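Local coordinates for extracellular serine protease (Aeromonas sobria, PDB 3WQB), which cleaves peptide bonds after paired basic residues, one of them lysine, as a secreted calcium-binding protease of the furin subfamily that attacks host plasma proteins, at residues Tyr212-Ala224 and Val266-Phe278. The protein carries 1 engineered substitution. Sequence-based numbering, arbitrary orientation.
Sequences YIKAAGNGFNKIA and VRSSYSSVGSNIF
Phe220 and Arg267 stack face to face. The guanidinium lies flat on one ring face, its plane 9° from that of the ring. The centres are 3.7 Å apart, a cation-pi contact. NH2 sits toward the rim, 3.4 Å from Phe220 CE2. With CG anti to the backbone N (chi1 -155°), the Phe220 ring lies over the guanidinium. The Arg267 chain bends at chi3, and its NE and NH1 bond the carbonyl oxygens of Ser268 and Ser269. Both bonds stay within 266-278 and should limit rotation of the guanidinium over the ring. At the ring edge, near its plane, comes Val273 CG2.

The backbones are joined beside this stack. Ser272 N gives a nearly straight hydrogen bond to Gly217 O at 2.9 Å. Gly219 N returns one to Ser272 OG, also 2.9 Å. Ser272 OG is also bonded to Glu242, so its hydroxyl links three parts of the chain.

Asn218 and Tyr270 run side by side and point the same way, with amide and ring planes 67° apart. Asn218 OD1 lies 3.5 Å from Tyr270 CD1. Tyr270 OH is bonded to Gly334 N. Nearer strand 211-215, Ala216 CB packs tightly on Ile277 CD1 at 3.4 Å.

The contact joins the loop that follows strand 211-215 to the loop that leads into strand 277-282, beside the parallel sheet of the subtilisin domain. The Asn218 side chain is about 6 Å from that of Ala336, the engineered residue at the predicted catalytic serine position. Its OD1 is held by Thr335 N and its ND2 by the backbone of another protein chain, consistent with the oxyanion-hole asparagine of subtilases.

Ser271 O is buried with no polar partner in the model. It lies at the edge of the Phe220 ring, 3.3 Å from Phe220 CD2, where the ring hydrogens may partly make up for this. On the ring face, the hydrogen-bonded guanidinium of Arg267 probably gains further stabilisation of its positive charge.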
loop_
_atom_site.group_PDB
_atom_site.type_symbol
_atom_site.label_atom_id
_atom_site.label_comp_id
_atom_site.label_asym_id
_atom_site.label_seq_id
_atom_site.Cartn_x
_atom_site.Cartn_y
_atom_site.Cartn_z
ATOM N N TYR A 212 9.612 -3.693 -3.896
ATOM C CA TYR A 212 8.151 -3.600 -3.982
ATOM C C TYR A 212 7.697 -2.297 -3.348
ATOM O O TYR A 212 8.067 -2.014 -2.211
ATOM C CB TYR A 212 7.494 -4.809 -3.289
ATOM C CG TYR A 212 7.752 -6.088 -4.037
ATOM C CD1 TYR A 212 8.936 -6.811 -3.839
ATOM C CD2 TYR A 212 6.828 -6.569 -4.962
ATOM C CE1 TYR A 212 9.192 -7.977 -4.556
ATOM C CE2 TYR A 212 7.073 -7.727 -5.688
ATOM C CZ TYR A 212 8.260 -8.430 -5.477
ATOM O OH TYR A 212 8.507 -9.587 -6.173
ATOM N N ILE A 213 6.932 -1.506 -4.104
ATOM C CA ILE A 213 6.409 -0.212 -3.655
ATOM C C ILE A 213 4.893 -0.305 -3.633
ATOM O O ILE A 213 4.294 -0.878 -4.556
ATOM C CB ILE A 213 6.860 0.932 -4.602
ATOM C CG1 ILE A 213 8.331 0.751 -5.046
ATOM C CG2 ILE A 213 6.581 2.292 -3.977
ATOM C CD1 ILE A 213 9.371 0.834 -3.933
ATOM N N LYS A 214 4.271 0.245 -2.591
ATOM C CA LYS A 214 2.887 -0.061 -2.296
ATOM C C LYS A 214 2.106 1.159 -1.805
ATOM O O LYS A 214 2.536 1.847 -0.876
ATOM C CB LYS A 214 2.853 -1.171 -1.238
ATOM C CG LYS A 214 1.468 -1.654 -0.821
ATOM C CD LYS A 214 0.704 -2.284 -1.988
ATOM C CE LYS A 214 -0.478 -3.090 -1.497
ATOM N NZ LYS A 214 -1.523 -2.219 -0.867
ATOM N N ALA A 215 0.958 1.427 -2.431
ATOM C CA ALA A 215 0.091 2.533 -2.022
ATOM C C ALA A 215 -0.502 2.286 -0.638
ATOM O O ALA A 215 -1.001 1.191 -0.358
ATOM C CB ALA A 215 -1.016 2.711 -3.035
ATOM N N ALA A 216 -0.462 3.303 0.224
ATOM C CA ALA A 216 -1.061 3.174 1.554
ATOM C C ALA A 216 -2.581 3.098 1.550
ATOM O O ALA A 216 -3.171 2.583 2.493
ATOM C CB ALA A 216 -0.629 4.319 2.428
ATOM N N GLY A 217 -3.207 3.626 0.498
ATOM C CA GLY A 217 -4.660 3.848 0.489
ATOM C C GLY A 217 -5.023 5.319 0.563
ATOM O O GLY A 217 -4.206 6.155 0.978
ATOM N N ASN A 218 -6.259 5.613 0.167
ATOM C CA ASN A 218 -6.810 6.964 0.131
ATOM C C ASN A 218 -7.994 7.083 1.071
ATOM O O ASN A 218 -8.988 7.731 0.730
ATOM C CB ASN A 218 -7.285 7.304 -1.287
ATOM C CG ASN A 218 -6.179 7.229 -2.307
ATOM O OD1 ASN A 218 -4.994 7.377 -1.985
ATOM N ND2 ASN A 218 -6.561 7.026 -3.550
ATOM N N GLY A 219 -7.875 6.482 2.251
ATOM C CA GLY A 219 -9.008 6.370 3.159
ATOM C C GLY A 219 -8.947 7.203 4.416
ATOM O O GLY A 219 -9.557 6.820 5.421
ATOM N N PHE A 220 -8.255 8.341 4.401
ATOM C CA PHE A 220 -8.326 9.187 5.597
ATOM C C PHE A 220 -9.762 9.501 6.004
ATOM O O PHE A 220 -10.073 9.490 7.183
ATOM C CB PHE A 220 -7.513 10.478 5.488
ATOM C CG PHE A 220 -7.105 11.013 6.825
ATOM C CD1 PHE A 220 -7.968 11.829 7.565
ATOM C CD2 PHE A 220 -5.873 10.664 7.377
ATOM C CE1 PHE A 220 -7.602 12.295 8.836
ATOM C CE2 PHE A 220 -5.497 11.128 8.633
ATOM C CZ PHE A 220 -6.365 11.946 9.367
ATOM N N ASN A 221 -10.617 9.725 5.011
ATOM C CA ASN A 221 -11.994 10.138 5.252
ATOM C C ASN A 221 -13.046 9.121 4.806
ATOM O O ASN A 221 -14.075 8.947 5.469
ATOM C CB ASN A 221 -12.252 11.487 4.571
ATOM C CG ASN A 221 -11.303 12.569 5.048
ATOM O OD1 ASN A 221 -10.544 13.146 4.261
ATOM N ND2 ASN A 221 -11.335 12.846 6.340
ATOM N N LYS A 222 -12.802 8.459 3.676
ATOM C CA LYS A 222 -13.795 7.552 3.112
ATOM C C LYS A 222 -13.136 6.336 2.500
ATOM O O LYS A 222 -12.003 6.409 2.014
ATOM C CB LYS A 222 -14.683 8.261 2.068
ATOM C CG LYS A 222 -13.977 8.706 0.797
ATOM C CD LYS A 222 -14.949 9.445 -0.112
ATOM C CE LYS A 222 -14.333 9.770 -1.475
ATOM N NZ LYS A 222 -15.289 10.548 -2.304
ATOM N N ILE A 223 -13.852 5.220 2.535
ATOM C CA ILE A 223 -13.440 4.020 1.824
ATOM C C ILE A 223 -14.563 3.539 0.926
ATOM O O ILE A 223 -15.742 3.833 1.161
ATOM C CB ILE A 223 -12.977 2.883 2.774
ATOM C CG1 ILE A 223 -14.092 2.462 3.746
ATOM C CG2 ILE A 223 -11.702 3.302 3.515
ATOM C CD1 ILE A 223 -13.926 1.051 4.299
ATOM N N ALA A 224 -14.180 2.834 -0.129
ATOM C CA ALA A 224 -15.118 2.217 -1.044
ATOM C C ALA A 224 -14.858 0.727 -1.052
ATOM O O ALA A 224 -13.703 0.283 -1.094
ATOM C CB ALA A 224 -14.963 2.801 -2.446
ATOM N N VAL A 266 1.890 19.226 2.739
ATOM C CA VAL A 266 1.257 18.472 3.814
ATOM C C VAL A 266 0.578 17.236 3.236
ATOM O O VAL A 266 0.414 17.112 2.017
ATOM C CB VAL A 266 0.273 19.338 4.633
ATOM C CG1 VAL A 266 0.997 20.545 5.226
ATOM C CG2 VAL A 266 -0.938 19.754 3.790
ATOM N N ARG A 267 0.181 16.332 4.120
ATOM C CA ARG A 267 -0.520 15.116 3.723
ATOM C C ARG A 267 -1.682 15.447 2.793
ATOM O O ARG A 267 -2.506 16.315 3.104
ATOM C CB ARG A 267 -1.070 14.418 4.957
ATOM C CG ARG A 267 -1.595 13.026 4.677
ATOM C CD ARG A 267 -2.674 12.627 5.681
ATOM N NE ARG A 267 -3.963 13.281 5.420
ATOM C CZ ARG A 267 -4.684 13.951 6.315
ATOM N NH1 ARG A 267 -5.854 14.476 5.954
ATOM N NH2 ARG A 267 -4.248 14.114 7.560
ATOM N N SER A 268 -1.766 14.752 1.663
ATOM C CA SER A 268 -2.925 14.899 0.799
ATOM C C SER A 268 -4.154 14.560 1.625
ATOM O O SER A 268 -4.119 13.641 2.448
ATOM C CB SER A 268 -2.817 13.966 -0.398
ATOM O OG SER A 268 -1.683 14.284 -1.172
ATOM N N SER A 269 -5.225 15.322 1.421
ATOM C CA SER A 269 -6.446 15.206 2.205
ATOM C C SER A 269 -6.867 13.755 2.458
ATOM O O SER A 269 -7.189 13.390 3.585
ATOM C CB SER A 269 -7.573 15.975 1.499
ATOM O OG SER A 269 -7.776 15.495 0.178
ATOM N N TYR A 270 -6.828 12.947 1.399
ATOM C CA TYR A 270 -7.360 11.587 1.396
ATOM C C TYR A 270 -6.385 10.513 1.911
ATOM O O TYR A 270 -6.797 9.374 2.124
ATOM C CB TYR A 270 -7.775 11.215 -0.041
ATOM C CG TYR A 270 -6.666 11.508 -1.020
ATOM C CD1 TYR A 270 -5.543 10.687 -1.083
ATOM C CD2 TYR A 270 -6.693 12.652 -1.824
ATOM C CE1 TYR A 270 -4.490 10.971 -1.942
ATOM C CE2 TYR A 270 -5.653 12.943 -2.699
ATOM C CZ TYR A 270 -4.549 12.100 -2.745
ATOM O OH TYR A 270 -3.494 12.358 -3.593
ATOM N N SER A 271 -5.114 10.845 2.123
ATOM C CA SER A 271 -4.117 9.770 2.318
ATOM C C SER A 271 -4.316 8.956 3.587
ATOM O O SER A 271 -4.449 9.516 4.677
ATOM C CB SER A 271 -2.695 10.326 2.352
ATOM O OG SER A 271 -1.739 9.267 2.289
ATOM N N SER A 272 -4.292 7.631 3.439
ATOM C CA SER A 272 -4.198 6.766 4.605
ATOM C C SER A 272 -2.842 6.960 5.267
ATOM O O SER A 272 -1.886 7.412 4.624
ATOM C CB SER A 272 -4.403 5.305 4.216
ATOM O OG SER A 272 -5.705 5.122 3.674
ATOM N N VAL A 273 -2.767 6.651 6.560
ATOM C CA VAL A 273 -1.552 6.848 7.351
ATOM C C VAL A 273 -1.468 5.744 8.385
ATOM O O VAL A 273 -2.454 5.049 8.637
ATOM C CB VAL A 273 -1.524 8.238 8.061
ATOM C CG1 VAL A 273 -1.592 9.367 7.037
ATOM C CG2 VAL A 273 -2.644 8.382 9.102
ATOM N N GLY A 274 -0.287 5.562 8.969
ATOM C CA GLY A 274 -0.104 4.531 9.990
ATOM C C GLY A 274 1.360 4.245 10.260
ATOM O O GLY A 274 2.248 4.787 9.601
ATOM N N SER A 275 1.607 3.395 11.250
ATOM C CA SER A 275 2.975 3.094 11.679
ATOM C C SER A 275 3.799 2.360 10.631
ATOM O O SER A 275 5.032 2.285 10.741
ATOM C CB SER A 275 2.967 2.305 12.979
ATOM O OG SER A 275 2.327 1.053 12.819
ATOM N N ASN A 276 3.111 1.807 9.631
ATOM C CA ASN A 276 3.769 1.087 8.538
ATOM C C ASN A 276 4.086 1.919 7.308
ATOM O O ASN A 276 4.641 1.392 6.359
ATOM C CB ASN A 276 2.963 -0.145 8.131
ATOM C CG ASN A 276 1.574 0.189 7.654
ATOM O OD1 ASN A 276 0.924 1.098 8.173
ATOM N ND2 ASN A 276 1.088 -0.581 6.690
ATOM N N ILE A 277 3.782 3.212 7.336
ATOM C CA ILE A 277 4.246 4.126 6.281
ATOM C C ILE A 277 5.767 4.209 6.373
ATOM O O ILE A 277 6.319 4.360 7.465
ATOM C CB ILE A 277 3.619 5.533 6.428
ATOM C CG1 ILE A 277 2.087 5.461 6.352
ATOM C CG2 ILE A 277 4.171 6.505 5.378
ATOM C CD1 ILE A 277 1.518 4.843 5.063
ATOM N N PHE A 278 6.443 4.093 5.233
ATOM C CA PHE A 278 7.892 4.233 5.197
ATOM C C PHE A 278 8.308 5.636 4.760
ATOM O O PHE A 278 9.211 6.237 5.357
ATOM C CB PHE A 278 8.521 3.168 4.288
ATOM C CG PHE A 278 10.007 3.020 4.472
ATOM C CD1 PHE A 278 10.500 2.250 5.514
ATOM C CD2 PHE A 278 10.907 3.671 3.630
ATOM C CE1 PHE A 278 11.873 2.118 5.712
ATOM C CE2 PHE A 278 12.290 3.537 3.821
ATOM C CZ PHE A 278 12.760 2.771 4.872
#